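Local coordinates for racemase (Pseudovibrio sp. JE062, PDB 3MKC), which is of unknown specific function but belongs to the mandelate racemase/muconate lactonizing branch of the enolase superfamily, pairing an N-terminal alpha+beta domain with a TIM-barrel-like C-terminal domain, at residues A[10-15]-A[112-117]; A[46-49]-A[54-57]; A[69-74]-A[105-110]; A[89-94]-A[266-271]. All blocks are in the same frame, centred on the assembly; numbering follows the deposited sequence.

Overall arrangement
Contacts 1, 2 and 3 build the N-terminal domain of an enolase-superfamily fold, and contact 4 joins that domain to the barrel. Helix 102-122 packs against strand 12-22 in contact 1 and against the 69-74 loop in contact 3; the centres of these two contacts lie about 12 Å apart, and Ile15 CG2 meets Thr72 CG2 at 3.7 Å. Contact 2, on strand 43-48 at the other border of the same three-stranded sheet, has its centre about 9 Å from that of contact 3 and meets it where Ala48 CB lies 3.1 Å from Phe105 O. Contact 4 has its centre about 10 Å from that of contact 3, with Thr69 OG1 hydrogen-bonded to Ala93 O.

Contact 1: residues A[10-15]-A[112-117]; sequences APIKSI and MALYDL
Ile12 reaches from the start of strand 12-22 to helix 102-122, where Leu114 and Leu117 receive it. Its CB points at the helix and splits into two branches. The shorter one, Ile12 CG2, stays 5.6 Å from Leu117 CD2, and the longer one makes the contact. CG1 stands beside the backbone N, opposite the carbonyl carbon (chi1 -66°), and passes Leu117 CD2 at a loose 4.4 Å. From there the chain runs on extended, chi2 176°, and carries CD1 past Leu117 to the next turn back along the helix. CD1 ends 3.6 Å from Leu114 CD2, the closest approach between 10-15 and 112-117, with the two side chains crossing at about a right angle. The CD2 methyls of the two leucines, 4.8 Å apart, thus serve successive carbons of one isoleucine. This is the sheet-on-helix packing of the N-terminal domain of the enolase superfamily, in which a three-stranded antiparallel sheet lies against helices. Val36 of the central strand 29-38 touches both Ile12 and Leu117, Pro80 adjoins Leu117, and Ile83 and Ile86 of helix 83-93 cover Leu114. Just past Ile12 the strand carries a classic beta bulge, Lys13 and Ser14 both facing Thr37. No hydrogen bond spans the two segments. On the helix, next to Leu117, Asp116 OD1 accepts a hydrogen bond from Leu374 N and Asp116 OD2 one from Leu45 N.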
loop_
_atom_site.group_PDB
_atom_site.type_symbol
_atom_site.label_atom_id
_atom_site.label_comp_id
_atom_site.label_asym_id
_atom_site.label_seq_id
_atom_site.Cartn_x
_atom_site.Cartn_y
_atom_site.Cartn_z
ATOM N N ALA A 10 10.593 24.594 9.534
ATOM C CA ALA A 10 10.341 24.827 10.955
ATOM C C ALA A 10 10.094 23.524 11.702
ATOM O O ALA A 10 9.670 22.536 11.110
ATOM C CB ALA A 10 9.148 25.754 11.119
ATOM N N PRO A 11 10.325 23.523 13.027
ATOM C CA PRO A 11 10.130 22.329 13.856
ATOM C C PRO A 11 8.682 21.881 13.938
ATOM O O PRO A 11 7.755 22.682 13.794
ATOM C CB PRO A 11 10.654 22.760 15.231
ATOM C CG PRO A 11 11.542 23.948 14.935
ATOM C CD PRO A 11 10.781 24.651 13.852
ATOM N N ILE A 12 8.499 20.589 14.179
ATOM C CA ILE A 12 7.170 20.011 14.319
ATOM C C ILE A 12 6.586 20.510 15.638
ATOM O O ILE A 12 7.247 20.451 16.675
ATOM C CB ILE A 12 7.249 18.468 14.347
ATOM C CG1 ILE A 12 7.733 17.959 12.991
ATOM C CG2 ILE A 12 5.894 17.874 14.722
ATOM C CD1 ILE A 12 7.927 16.458 12.935
ATOM N N LYS A 13 5.355 21.008 15.597
ATOM C CA LYS A 13 4.708 21.511 16.803
ATOM C C LYS A 13 3.743 20.489 17.395
ATOM O O LYS A 13 3.657 20.333 18.615
ATOM C CB LYS A 13 3.955 22.806 16.493
ATOM C CG LYS A 13 3.216 23.393 17.690
ATOM C CD LYS A 13 2.528 24.689 17.306
ATOM C CE LYS A 13 1.752 25.287 18.463
ATOM N NZ LYS A 13 1.223 26.628 18.082
ATOM N N SER A 14 3.015 19.790 16.533
ATOM C CA SER A 14 2.062 18.803 17.013
ATOM C C SER A 14 1.815 17.676 16.026
ATOM O O SER A 14 2.067 17.801 14.827
ATOM C CB SER A 14 0.725 19.476 17.342
ATOM O OG SER A 14 0.061 19.904 16.162
ATOM N N ILE A 15 1.318 16.567 16.555
ATOM C CA ILE A 15 0.995 15.406 15.748
ATOM C C ILE A 15 -0.334 14.889 16.269
ATOM O O ILE A 15 -0.454 14.480 17.431
ATOM C CB ILE A 15 2.071 14.309 15.855
ATOM C CG1 ILE A 15 3.394 14.830 15.279
ATOM C CG2 ILE A 15 1.615 13.062 15.094
ATOM C CD1 ILE A 15 4.517 13.798 15.254
HETATM N N MSE A 112 4.612 8.979 6.551
HETATM C CA MSE A 112 3.951 9.459 5.346
HETATM C C MSE A 112 3.667 10.952 5.456
HETATM O O MSE A 112 3.871 11.709 4.504
HETATM C CB MSE A 112 2.638 8.704 5.154
HETATM C CG MSE A 112 1.976 8.929 3.811
HETATM SE SE MSE A 112 0.374 7.874 3.650
HETATM C CE MSE A 112 1.009 6.335 4.649
ATOM N N ALA A 113 3.198 11.374 6.625
ATOM C CA ALA A 113 2.872 12.781 6.844
ATOM C C ALA A 113 4.100 13.691 6.802
ATOM O O ALA A 113 3.987 14.880 6.498
ATOM C CB ALA A 113 2.148 12.943 8.171
ATOM N N LEU A 114 5.272 13.147 7.112
ATOM C CA LEU A 114 6.485 13.953 7.085
ATOM C C LEU A 114 6.877 14.277 5.654
ATOM O O LEU A 114 7.396 15.353 5.376
ATOM C CB LEU A 114 7.632 13.232 7.793
ATOM C CG LEU A 114 7.477 13.149 9.313
ATOM C CD1 LEU A 114 8.625 12.350 9.896
ATOM C CD2 LEU A 114 7.437 14.556 9.907
ATOM N N TYR A 115 6.628 13.346 4.741
ATOM C CA TYR A 115 6.955 13.592 3.345
ATOM C C TYR A 115 6.070 14.715 2.821
ATOM O O TYR A 115 6.501 15.534 2.013
ATOM C CB TYR A 115 6.757 12.315 2.523
ATOM C CG TYR A 115 7.927 11.370 2.651
ATOM C CD1 TYR A 115 9.074 11.547 1.877
ATOM C CD2 TYR A 115 7.927 10.351 3.602
ATOM C CE1 TYR A 115 10.191 10.742 2.052
ATOM C CE2 TYR A 115 9.045 9.536 3.787
ATOM C CZ TYR A 115 10.171 9.741 3.011
ATOM O OH TYR A 115 11.295 8.972 3.211
ATOM N N ASP A 116 4.827 14.756 3.292
ATOM C CA ASP A 116 3.901 15.792 2.855
ATOM C C ASP A 116 4.338 17.122 3.457
ATOM O O ASP A 116 4.431 18.127 2.757
ATOM C CB ASP A 116 2.475 15.437 3.287
ATOM C CG ASP A 116 1.420 16.346 2.664
ATOM O OD1 ASP A 116 1.612 16.783 1.511
ATOM O OD2 ASP A 116 0.388 16.600 3.321
ATOM N N LEU A 117 4.627 17.119 4.753
ATOM C CA LEU A 117 5.050 18.338 5.432
ATOM C C LEU A 117 6.384 18.876 4.914
ATOM O O LEU A 117 6.487 20.052 4.566
ATOM C CB LEU A 117 5.135 18.092 6.938
ATOM C CG LEU A 117 5.646 19.243 7.800
ATOM C CD1 LEU A 117 4.880 20.529 7.470
ATOM C CD2 LEU A 117 5.484 18.871 9.270
#

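Contact 2: residues A[46-49]-A[54-57]; sequences GEAD and AILA
Ile55 of helix 52-59 faces Ala48 and Asp49 of segment 46-49, and every contact between 46-49 and 54-57 involves this one side chain. The apolar part is slight: Ile55 CG2, opposite the backbone N, comes within 4.5 Å of the Ala48 methyl CB. The closer part sets hydrocarbon against a backbone oxygen. With CG1 placed beside the backbone N (chi1 -65°) and CD1 folded back by a chi2 of -62°, two carbons of the longer branch lie against one carbonyl, Ile55 CD1 at 3.3 Å and Ile55 CG1 at 3.4 Å from Asp49 O. Phe17 of strand 12-22 and Leu102 of helix 102-122 also touch Ile55. The charged part turns the other way. The CB of Asp49 points away from the helix, and its carboxylate forms salt bridges with Arg290 through OD2 and with Lys317 through OD1, both residues lying in the barrel part of the chain. The carboxylate is thus paired with two cations while Asp49 O meets Ile55; between the two segments themselves the contact is van der Waals packing of Ile55, with no hydrogen bond.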
loop_
_atom_site.group_PDB
_atom_site.type_symbol
_atom_site.label_atom_id
_atom_site.label_comp_id
_atom_site.label_asym_id
_atom_site.label_seq_id
_atom_site.Cartn_x
_atom_site.Cartn_y
_atom_site.Cartn_z
ATOM N N GLY A 46 -0.915 12.037 6.504
ATOM C CA GLY A 46 -0.549 10.653 6.273
ATOM C C GLY A 46 -1.683 9.843 6.858
ATOM O O GLY A 46 -2.653 10.415 7.344
ATOM N N GLU A 47 -1.607 8.522 6.796
ATOM C CA GLU A 47 -2.659 7.728 7.401
ATOM C C GLU A 47 -2.105 6.381 7.836
ATOM O O GLU A 47 -1.155 5.864 7.238
ATOM C CB GLU A 47 -3.858 7.570 6.451
ATOM C CG GLU A 47 -3.677 6.627 5.292
ATOM C CD GLU A 47 -4.892 6.604 4.379
ATOM O OE1 GLU A 47 -6.007 6.916 4.849
ATOM O OE2 GLU A 47 -4.736 6.263 3.192
ATOM N N ALA A 48 -2.687 5.844 8.904
ATOM C CA ALA A 48 -2.262 4.572 9.471
ATOM C C ALA A 48 -3.350 3.510 9.388
ATOM O O ALA A 48 -4.541 3.814 9.489
ATOM C CB ALA A 48 -1.852 4.779 10.927
ATOM N N ASP A 49 -2.937 2.258 9.206
ATOM C CA ASP A 49 -3.884 1.151 9.129
ATOM C C ASP A 49 -4.219 0.715 10.561
ATOM O O ASP A 49 -3.630 1.226 11.518
ATOM C CB ASP A 49 -3.258 -0.004 8.345
ATOM C CG ASP A 49 -4.282 -1.015 7.871
ATOM O OD1 ASP A 49 -5.479 -0.670 7.778
ATOM O OD2 ASP A 49 -3.884 -2.155 7.577
ATOM N N ALA A 54 -8.050 1.639 18.335
ATOM C CA ALA A 54 -6.854 1.036 18.913
ATOM C C ALA A 54 -5.664 1.923 18.574
ATOM O O ALA A 54 -4.797 2.167 19.408
ATOM C CB ALA A 54 -6.648 -0.365 18.355
ATOM N N ILE A 55 -5.640 2.428 17.344
ATOM C CA ILE A 55 -4.554 3.301 16.912
ATOM C C ILE A 55 -4.536 4.594 17.725
ATOM O O ILE A 55 -3.481 5.033 18.187
ATOM C CB ILE A 55 -4.684 3.632 15.416
ATOM C CG1 ILE A 55 -4.500 2.354 14.595
ATOM C CG2 ILE A 55 -3.651 4.673 15.010
ATOM C CD1 ILE A 55 -3.143 1.719 14.744
ATOM N N LEU A 56 -5.702 5.208 17.899
ATOM C CA LEU A 56 -5.779 6.444 18.674
ATOM C C LEU A 56 -5.256 6.211 20.093
ATOM O O LEU A 56 -4.489 7.018 20.623
ATOM C CB LEU A 56 -7.225 6.951 18.734
ATOM C CG LEU A 56 -7.440 8.311 19.406
ATOM C CD1 LEU A 56 -6.818 9.398 18.546
ATOM C CD2 LEU A 56 -8.930 8.577 19.594
ATOM N N ALA A 57 -5.663 5.100 20.706
ATOM C CA ALA A 57 -5.221 4.800 22.069
ATOM C C ALA A 57 -3.708 4.634 22.114
ATOM O O ALA A 57 -3.039 5.151 23.008
ATOM C CB ALA A 57 -5.907 3.541 22.578
#

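Contact 3: residues A[69-74]-A[105-110]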
loop_
_atom_site.group_PDB
_atom_site.type_symbol
_atom_site.label_atom_id
_atom_site.label_comp_id
_atom_site.label_asym_id
_atom_site.label_seq_id
_atom_site.Cartn_x
_atom_site.Cartn_y
_atom_site.Cartn_z
ATOM N N THR A 69 7.968 4.522 24.755
ATOM C CA THR A 69 7.716 5.944 24.638
ATOM C C THR A 69 6.497 6.221 23.770
ATOM O O THR A 69 6.128 5.406 22.925
ATOM C CB THR A 69 8.937 6.614 23.996
ATOM O OG1 THR A 69 10.125 6.140 24.644
ATOM C CG2 THR A 69 8.859 8.126 24.116
ATOM N N ASN A 70 5.856 7.363 23.990
ATOM C CA ASN A 70 4.722 7.731 23.163
ATOM C C ASN A 70 5.355 7.943 21.780
ATOM O O ASN A 70 6.428 8.537 21.677
ATOM C CB ASN A 70 4.084 9.026 23.677
ATOM C CG ASN A 70 2.982 9.519 22.773
ATOM O OD1 ASN A 70 3.246 10.094 21.718
ATOM N ND2 ASN A 70 1.734 9.277 23.168
ATOM N N ILE A 71 4.700 7.455 20.730
ATOM C CA ILE A 71 5.240 7.543 19.371
ATOM C C ILE A 71 5.556 8.956 18.872
ATOM O O ILE A 71 6.592 9.181 18.239
ATOM C CB ILE A 71 4.287 6.844 18.354
ATOM C CG1 ILE A 71 4.851 6.926 16.929
ATOM C CG2 ILE A 71 2.923 7.493 18.385
ATOM C CD1 ILE A 71 6.131 6.178 16.734
ATOM N N THR A 72 4.679 9.907 19.165
ATOM C CA THR A 72 4.882 11.275 18.700
ATOM C C THR A 72 5.971 12.038 19.438
ATOM O O THR A 72 6.550 12.972 18.898
ATOM C CB THR A 72 3.596 12.091 18.829
ATOM O OG1 THR A 72 3.350 12.360 20.215
ATOM C CG2 THR A 72 2.421 11.323 18.263
ATOM N N GLU A 73 6.255 11.634 20.671
ATOM C CA GLU A 73 7.241 12.325 21.487
ATOM C C GLU A 73 8.583 12.594 20.819
ATOM O O GLU A 73 9.108 13.706 20.894
ATOM C CB GLU A 73 7.461 11.562 22.792
ATOM C CG GLU A 73 8.184 12.360 23.859
ATOM C CD GLU A 73 8.370 11.573 25.146
ATOM O OE1 GLU A 73 7.359 11.093 25.703
ATOM O OE2 GLU A 73 9.530 11.435 25.595
ATOM N N LYS A 74 9.143 11.591 20.154
ATOM C CA LYS A 74 10.441 11.774 19.517
ATOM C C LYS A 74 10.428 12.546 18.201
ATOM O O LYS A 74 11.483 12.789 17.618
ATOM C CB LYS A 74 11.115 10.413 19.326
ATOM C CG LYS A 74 11.421 9.704 20.633
ATOM C CD LYS A 74 12.456 10.467 21.459
ATOM C CE LYS A 74 12.638 9.818 22.824
ATOM N NZ LYS A 74 13.720 10.453 23.620
ATOM N N PHE A 105 1.956 0.523 12.336
ATOM C CA PHE A 105 0.978 1.198 11.487
ATOM C C PHE A 105 1.009 2.675 11.882
ATOM O O PHE A 105 0.986 3.560 11.029
ATOM C CB PHE A 105 -0.445 0.656 11.696
ATOM C CG PHE A 105 -0.585 -0.834 11.536
ATOM C CD1 PHE A 105 0.451 -1.619 11.022
ATOM C CD2 PHE A 105 -1.771 -1.460 11.924
ATOM C CE1 PHE A 105 0.303 -3.002 10.905
ATOM C CE2 PHE A 105 -1.926 -2.841 11.810
ATOM C CZ PHE A 105 -0.887 -3.614 11.300
ATOM N N ALA A 106 1.079 2.931 13.185
ATOM C CA ALA A 106 1.114 4.294 13.694
ATOM C C ALA A 106 2.364 5.032 13.219
ATOM O O ALA A 106 2.296 6.186 12.798
ATOM C CB ALA A 106 1.064 4.279 15.213
ATOM N N LEU A 107 3.508 4.359 13.288
ATOM C CA LEU A 107 4.750 4.971 12.853
ATOM C C LEU A 107 4.635 5.282 11.361
ATOM O O LEU A 107 5.061 6.339 10.908
ATOM C CB LEU A 107 5.927 4.027 13.127
ATOM C CG LEU A 107 7.354 4.536 12.890
ATOM C CD1 LEU A 107 8.330 3.633 13.618
ATOM C CD2 LEU A 107 7.675 4.569 11.400
ATOM N N SER A 108 4.036 4.357 10.615
ATOM C CA SER A 108 3.851 4.506 9.173
ATOM C C SER A 108 3.092 5.786 8.808
ATOM O O SER A 108 3.503 6.530 7.914
ATOM C CB SER A 108 3.096 3.296 8.623
ATOM O OG SER A 108 3.823 2.094 8.845
ATOM N N GLY A 109 1.981 6.032 9.493
ATOM C CA GLY A 109 1.200 7.228 9.213
ATOM C C GLY A 109 1.994 8.500 9.438
ATOM O O GLY A 109 1.875 9.466 8.682
ATOM N N ILE A 110 2.799 8.522 10.492
ATOM C CA ILE A 110 3.604 9.698 10.773
ATOM C C ILE A 110 4.670 9.869 9.688
ATOM O O ILE A 110 4.909 10.977 9.224
ATOM C CB ILE A 110 4.283 9.602 12.168
ATOM C CG1 ILE A 110 3.211 9.535 13.262
ATOM C CG2 ILE A 110 5.185 10.806 12.394
ATOM C CD1 ILE A 110 3.764 9.324 14.664
#
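An Asx turn at Asn70 presents Ile71 and Thr72 to Leu107 and Ile110, in the hydrophobic layer between the 69-74 loop and helix 102-122. Ile71 makes most of the contact. Its CG1 branch extends away from the backbone N (chi1 180°), which leaves CG2 in the crowded position between N and carbonyl carbon and sends the longer branch straight at the helix. There Ile71 and Ile110 reach toward each other tip to tip, and Ile71 CG1 lies 3.5 Å from Ile110 CD1, tighter than usual for two carbons. The terminal Ile71 CD1 goes on to the preceding helical turn, 4.2 Å from Leu107 CB. Thr72 joins from the flank, its methyl CG2 4.3 Å from Ile110 CD1, so that a single isoleucine methyl sits against two consecutive loop residues. The hydroxyl of Thr72 is turned to its own loop: Thr72 OG1 gives its hydrogen bond to Asn70 OD1 at 2.7 Å, and the backbone Thr72 N reaches Asn70 OD1 at 2.9 Å. The two donors come from opposite faces of the amide plane, which should limit rotation of the Asn70 side chain. Its ND2 meanwhile bonds to the carbonyls of Ala59 and Ile61, tying the turn to the end of helix 52-59. Met90 of helix 83-93 touches both Ile71 and Ile110, and Phe17 of strand 12-22 touches Thr72 and Ile110. Helix 102-122 packed against the three-stranded sheet is part of the alpha+beta N-terminal domain of the enolase superfamily.

Contact 4: residues A[89-94]-A[266-271]; sequences AMYDAT and STTRFE
Tyr91 and Phe270 cross obliquely, the hydroxyl of the tyrosine lying nearest CE2 of the phenylalanine. Tyr91 OH is 3.7 Å from Phe270 CE2, and Tyr91 CZ follows at 4.2 Å from the same carbon. Further back on the ring, Tyr91 CE1 comes within 4.4 Å of the Thr268 methyl CG2, so the phenol is met by both Thr268 and Phe270 of the second segment. With CG opposite its backbone N (chi1 -174°), Tyr91 projects from helix 83-93 across to the second segment; Phe270, whose CG lies beside the backbone N, leans out to meet it. The pair bridges the two domains of the enolase-superfamily fold, helix 83-93 belonging to the N-terminal domain and helix 268-277 to the barrel. The Phe270 ring also lies against the preceding side chain, Arg269. Arg269 CG sits 4.2 Å above the ring centre of Phe270, while Phe270 CZ stands 3.4 Å above the guanidinium plane of Arg269, offset toward its rim. Arg269 NH1 is in turn salt-bridged to Glu296. On the other helix Tyr91 meets the ring of Trp87, and its hydroxyl has a weak hydrogen bond with Arg100 NH1. The loop leading to Thr268 is tied down by Glu271: Thr267 N donates to Glu271 OE1 at 3.0 Å, fairly straight at 157°, though it arrives from well above the carboxylate plane. At the far end of the first segment, Thr94 OG1 donates to Met90 O at 2.8 Å, turning the threonine side chain back to a carbonyl four residues earlier.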
loop_
_atom_site.group_PDB
_atom_site.type_symbol
_atom_site.label_atom_id
_atom_site.label_comp_id
_atom_site.label_asym_id
_atom_site.label_seq_id
_atom_site.Cartn_x
_atom_site.Cartn_y
_atom_site.Cartn_z
ATOM N N ALA A 89 14.452 7.575 15.375
ATOM C CA ALA A 89 14.197 8.055 16.729
ATOM C C ALA A 89 12.903 7.489 17.284
ATOM O O ALA A 89 12.851 7.053 18.435
ATOM C CB ALA A 89 14.149 9.581 16.742
HETATM N N MSE A 90 11.857 7.506 16.468
HETATM C CA MSE A 90 10.566 6.987 16.887
HETATM C C MSE A 90 10.656 5.478 17.103
HETATM O O MSE A 90 10.205 4.954 18.132
HETATM C CB MSE A 90 9.495 7.293 15.832
HETATM C CG MSE A 90 9.098 8.762 15.721
HETATM SE SE MSE A 90 7.591 9.002 14.540
HETATM C CE MSE A 90 8.495 8.595 12.887
ATOM N N TYR A 91 11.239 4.783 16.130
ATOM C CA TYR A 91 11.377 3.333 16.217
ATOM C C TYR A 91 12.165 2.913 17.458
ATOM O O TYR A 91 11.728 2.054 18.217
ATOM C CB TYR A 91 12.080 2.785 14.971
ATOM C CG TYR A 91 12.125 1.270 14.927
ATOM C CD1 TYR A 91 11.079 0.540 14.370
ATOM C CD2 TYR A 91 13.204 0.567 15.464
ATOM C CE1 TYR A 91 11.105 -0.858 14.344
ATOM C CE2 TYR A 91 13.240 -0.825 15.447
ATOM C CZ TYR A 91 12.188 -1.531 14.883
ATOM O OH TYR A 91 12.228 -2.908 14.846
ATOM N N ASP A 92 13.328 3.524 17.656
ATOM C CA ASP A 92 14.170 3.186 18.795
ATOM C C ASP A 92 13.465 3.376 20.133
ATOM O O ASP A 92 13.630 2.573 21.044
ATOM C CB ASP A 92 15.440 4.040 18.782
ATOM C CG ASP A 92 16.342 3.751 19.960
ATOM O OD1 ASP A 92 16.895 2.630 20.031
ATOM O OD2 ASP A 92 16.493 4.639 20.828
ATOM N N ALA A 93 12.671 4.437 20.246
ATOM C CA ALA A 93 11.993 4.743 21.504
ATOM C C ALA A 93 10.726 3.950 21.787
ATOM O O ALA A 93 10.169 4.041 22.882
ATOM C CB ALA A 93 11.682 6.242 21.560
ATOM N N THR A 94 10.280 3.154 20.823
ATOM C CA THR A 94 9.052 2.390 20.989
ATOM C C THR A 94 9.234 0.880 20.813
ATOM O O THR A 94 8.257 0.155 20.664
ATOM C CB THR A 94 8.012 2.855 19.967
ATOM O OG1 THR A 94 8.558 2.688 18.652
ATOM C CG2 THR A 94 7.665 4.337 20.178
ATOM N N SER A 266 2.856 -7.823 6.432
ATOM C CA SER A 266 4.098 -7.655 7.192
ATOM C C SER A 266 4.416 -6.214 7.586
ATOM O O SER A 266 3.767 -5.273 7.131
ATOM C CB SER A 266 5.263 -8.172 6.362
ATOM O OG SER A 266 5.459 -7.312 5.250
ATOM N N THR A 267 5.423 -6.061 8.449
ATOM C CA THR A 267 5.901 -4.738 8.861
ATOM C C THR A 267 7.422 -4.804 9.010
ATOM O O THR A 267 7.973 -5.824 9.437
ATOM C CB THR A 267 5.282 -4.247 10.197
ATOM O OG1 THR A 267 5.783 -5.036 11.285
ATOM C CG2 THR A 267 3.757 -4.322 10.139
ATOM N N THR A 268 8.070 -3.706 8.629
ATOM C CA THR A 268 9.514 -3.496 8.654
ATOM C C THR A 268 10.285 -4.230 7.579
ATOM O O THR A 268 9.804 -5.194 6.983
ATOM C CB THR A 268 10.164 -3.857 10.003
ATOM O OG1 THR A 268 10.263 -5.282 10.118
ATOM C CG2 THR A 268 9.345 -3.288 11.167
ATOM N N ARG A 269 11.495 -3.748 7.340
ATOM C CA ARG A 269 12.371 -4.332 6.340
ATOM C C ARG A 269 12.902 -5.654 6.863
ATOM O O ARG A 269 13.442 -6.454 6.107
ATOM C CB ARG A 269 13.532 -3.378 6.054
ATOM C CG ARG A 269 14.318 -2.964 7.288
ATOM C CD ARG A 269 15.326 -1.876 6.936
ATOM N NE ARG A 269 16.216 -1.531 8.043
ATOM C CZ ARG A 269 15.833 -0.891 9.144
ATOM N NH1 ARG A 269 14.569 -0.521 9.290
ATOM N NH2 ARG A 269 16.715 -0.622 10.100
ATOM N N PHE A 270 12.750 -5.882 8.163
ATOM C CA PHE A 270 13.244 -7.124 8.756
ATOM C C PHE A 270 12.381 -8.305 8.336
ATOM O O PHE A 270 12.890 -9.395 8.049
ATOM C CB PHE A 270 13.274 -6.980 10.277
ATOM C CG PHE A 270 14.084 -5.799 10.739
ATOM C CD1 PHE A 270 15.422 -5.688 10.388
ATOM C CD2 PHE A 270 13.499 -4.779 11.478
ATOM C CE1 PHE A 270 16.172 -4.575 10.761
ATOM C CE2 PHE A 270 14.238 -3.663 11.854
ATOM C CZ PHE A 270 15.573 -3.557 11.497
ATOM N N GLU A 271 11.069 -8.099 8.316
ATOM C CA GLU A 271 10.176 -9.166 7.893
ATOM C C GLU A 271 10.319 -9.295 6.388
ATOM O O GLU A 271 10.321 -10.399 5.860
ATOM C CB GLU A 271 8.715 -8.857 8.260
ATOM C CG GLU A 271 8.463 -8.970 9.757
ATOM C CD GLU A 271 6.998 -8.959 10.136
ATOM O OE1 GLU A 271 6.128 -8.902 9.236
ATOM O OE2 GLU A 271 6.718 -9.014 11.353
#